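Local coordinates for quinone oxidoreductase (Coxiella burnetii, PDB 3TQH), which probably catalyses the NADPH-dependent reduction of quinones, with NADPH held by a Rossmann-type domain of the medium-chain dehydrogenase/reductase kind, at residues G153-I158 and T214-V219. Sequence-based numbering, arbitrary orientation.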
ATOM      1  N   GLY A 153      13.806  -0.892 -21.711  1.00 25.06           N
ATOM      2  CA  GLY A 153      14.434   0.276 -22.334  1.00 25.65           C
ATOM      3  C   GLY A 153      13.982   1.603 -21.740  1.00 23.63           C
ATOM      4  O   GLY A 153      14.729   2.577 -21.765  1.00 24.04           O
ATOM      5  N   ASP A 154      12.763   1.641 -21.205  1.00 21.77           N
ATOM      6  CA  ASP A 154      12.175   2.868 -20.671  1.00 20.16           C
ATOM      7  C   ASP A 154      12.909   3.351 -19.426  1.00 18.66           C
ATOM      8  O   ASP A 154      13.401   2.547 -18.627  1.00 18.27           O
ATOM      9  CB  ASP A 154      10.687   2.662 -20.320  1.00 19.04           C
ATOM     10  CG  ASP A 154       9.783   2.529 -21.558  1.00 21.16           C
ATOM     11  OD1 ASP A 154      10.271   2.647 -22.707  1.00 22.90           O
ATOM     12  OD2 ASP A 154       8.565   2.311 -21.369  1.00 22.08           O
ATOM     13  N   VAL A 155      12.978   4.668 -19.270  1.00 17.87           N
ATOM     14  CA  VAL A 155      13.494   5.266 -18.049  1.00 16.44           C
ATOM     15  C   VAL A 155      12.312   5.584 -17.157  1.00 14.70           C
ATOM     16  O   VAL A 155      11.339   6.196 -17.603  1.00 14.55           O
ATOM     17  CB  VAL A 155      14.275   6.547 -18.329  1.00 17.22           C
ATOM     18  CG1 VAL A 155      14.839   7.114 -17.026  1.00 15.47           C
ATOM     19  CG2 VAL A 155      15.385   6.276 -19.349  1.00 19.12           C
ATOM     20  N   VAL A 156      12.404   5.176 -15.896  1.00 13.47           N
ATOM     21  CA  VAL A 156      11.312   5.348 -14.953  1.00 12.21           C
ATOM     22  C   VAL A 156      11.805   6.004 -13.665  1.00 11.51           C
ATOM     23  O   VAL A 156      12.756   5.535 -13.047  1.00 11.77           O
ATOM     24  CB  VAL A 156      10.644   3.999 -14.627  1.00 11.92           C
ATOM     25  CG1 VAL A 156       9.523   4.189 -13.631  1.00 11.17           C
ATOM     26  CG2 VAL A 156      10.107   3.351 -15.902  1.00 12.81           C
ATOM     27  N   LEU A 157      11.148   7.097 -13.288  1.00 10.79           N
ATOM     28  CA  LEU A 157      11.414   7.805 -12.051  1.00 10.26           C
ATOM     29  C   LEU A 157      10.337   7.416 -11.039  1.00  9.30           C
ATOM     30  O   LEU A 157       9.164   7.689 -11.266  1.00  9.09           O
ATOM     31  CB  LEU A 157      11.393   9.324 -12.282  1.00 10.46           C
ATOM     32  CG  LEU A 157      11.453  10.200 -11.026  1.00 10.26           C
ATOM     33  CD1 LEU A 157      12.752   9.956 -10.265  1.00  9.51           C
ATOM     34  CD2 LEU A 157      11.273  11.692 -11.366  1.00 10.52           C
ATOM     35  N   ILE A 158      10.746   6.779  -9.941  1.00  8.83           N
ATOM     36  CA  ILE A 158       9.849   6.388  -8.859  1.00  8.20           C
ATOM     37  C   ILE A 158      10.183   7.225  -7.625  1.00  8.40           C
ATOM     38  O   ILE A 158      11.221   7.031  -6.999  1.00  8.61           O
ATOM     39  CB  ILE A 158      10.007   4.881  -8.511  1.00  8.28           C
ATOM     40  CG1 ILE A 158       9.780   4.012  -9.759  1.00  8.88           C
ATOM     41  CG2 ILE A 158       9.060   4.475  -7.401  1.00  7.30           C
ATOM     42  CD1 ILE A 158       9.801   2.523  -9.504  1.00  7.90           C
ATOM     43  N   THR A 214      18.360  13.143 -18.407  1.00 27.56           N
ATOM     44  CA  THR A 214      17.601  13.010 -19.650  1.00 28.16           C
ATOM     45  C   THR A 214      16.111  12.870 -19.355  1.00 26.09           C
ATOM     46  O   THR A 214      15.740  12.422 -18.272  1.00 24.21           O
ATOM     47  CB  THR A 214      18.078  11.759 -20.455  1.00 29.30           C
ATOM     48  OG1 THR A 214      17.290  11.599 -21.647  1.00 30.33           O
ATOM     49  CG2 THR A 214      17.991  10.484 -19.591  1.00 27.44           C
ATOM     50  N   PRO A 215      15.256  13.269 -20.314  1.00 26.46           N
ATOM     51  CA  PRO A 215      13.819  13.040 -20.238  1.00 24.96           C
ATOM     52  C   PRO A 215      13.425  11.596 -19.915  1.00 23.43           C
ATOM     53  O   PRO A 215      14.037  10.644 -20.404  1.00 24.32           O
ATOM     54  CB  PRO A 215      13.348  13.420 -21.638  1.00 26.49           C
ATOM     55  CG  PRO A 215      14.234  14.549 -22.007  1.00 28.22           C
ATOM     56  CD  PRO A 215      15.585  14.191 -21.423  1.00 28.52           C
ATOM     57  N   VAL A 216      12.383  11.465 -19.108  1.00 21.38           N
ATOM     58  CA  VAL A 216      11.970  10.206 -18.520  1.00 19.89           C
ATOM     59  C   VAL A 216      10.672   9.749 -19.200  1.00 19.53           C
ATOM     60  O   VAL A 216       9.863  10.581 -19.607  1.00 19.42           O
ATOM     61  CB  VAL A 216      11.811  10.402 -16.977  1.00 18.44           C
ATOM     62  CG1 VAL A 216      10.664   9.602 -16.412  1.00 17.52           C
ATOM     63  CG2 VAL A 216      13.119  10.077 -16.264  1.00 18.46           C
ATOM     64  N   ASP A 217      10.495   8.435 -19.338  1.00 19.20           N
ATOM     65  CA  ASP A 217       9.297   7.859 -19.975  1.00 19.39           C
ATOM     66  C   ASP A 217       8.097   7.776 -19.021  1.00 17.59           C
ATOM     67  O   ASP A 217       6.956   7.897 -19.448  1.00 17.77           O
ATOM     68  CB  ASP A 217       9.593   6.465 -20.534  1.00 20.17           C
ATOM     69  CG  ASP A 217      10.644   6.484 -21.624  1.00 23.51           C
ATOM     70  OD1 ASP A 217      10.301   6.791 -22.791  1.00 27.38           O
ATOM     71  OD2 ASP A 217      11.819   6.183 -21.318  1.00 25.13           O
ATOM     72  N   ALA A 218       8.350   7.551 -17.739  1.00 16.07           N
ATOM     73  CA  ALA A 218       7.271   7.495 -16.762  1.00 14.80           C
ATOM     74  C   ALA A 218       7.742   7.974 -15.404  1.00 13.68           C
ATOM     75  O   ALA A 218       8.874   7.728 -15.013  1.00 13.59           O
ATOM     76  CB  ALA A 218       6.714   6.084 -16.656  1.00 14.25           C
ATOM     77  N   VAL A 219       6.862   8.680 -14.706  1.00 13.20           N
ATOM     78  CA  VAL A 219       7.077   9.047 -13.325  1.00 12.52           C
ATOM     79  C   VAL A 219       6.019   8.334 -12.500  1.00 12.01           C
ATOM     80  O   VAL A 219       4.834   8.561 -12.713  1.00 12.13           O
ATOM     81  CB  VAL A 219       6.923  10.566 -13.115  1.00 13.16           C
ATOM     82  CG1 VAL A 219       6.948  10.909 -11.615  1.00 12.05           C
ATOM     83  CG2 VAL A 219       8.002  11.346 -13.905  1.00 13.43           C
TER
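Val155 O takes two backbone N-H groups at once, from Asp217 N at 3.0 Å and from Ala218 N at 3.3 Å. These two bonds begin the parallel pairing of strands 155-158 and 216-221, the first and fourth strands of the Rossmann fold, neighbours in its 3-2-1-4-5-6 sheet. Such sharing marks an irregularity: the chain turns a corner at Asp217, whose backbone leaves the extended form, so two successive amides converge on one carbonyl. The same corner turns the aspartate side chain toward the first strand. With CG beside its own backbone N (chi1 -63°), OD2 reaches Val155 N at 2.8 Å in a nearly straight bond, met on the anti side of the carboxylate; a side-chain oxygen thus serves where a strand carbonyl might. The carboxylate of Asp154 stacks against it, planes 23° apart, bringing like charges close (Asp154 OD1 to Asp217 OD2, 4.1 Å). Lys151 N holds Asp154 OD2, and a weak, long ion pair of Asp217 with Lys236 may offset some repulsion. Beyond the corner, Leu157 N bonds Ala218 O at 2.9 Å. Ala218 is small enough to sit beside Val156 on their shared face, while the beta-branched valines favour the extended strand. On the other face Leu157, touching Ile212, reaches Val219 CG2 with CD2. The Val155 and Val216 side chains cross at about a right angle, CG1 of Val155 3.5 Å from CG2 of Val216.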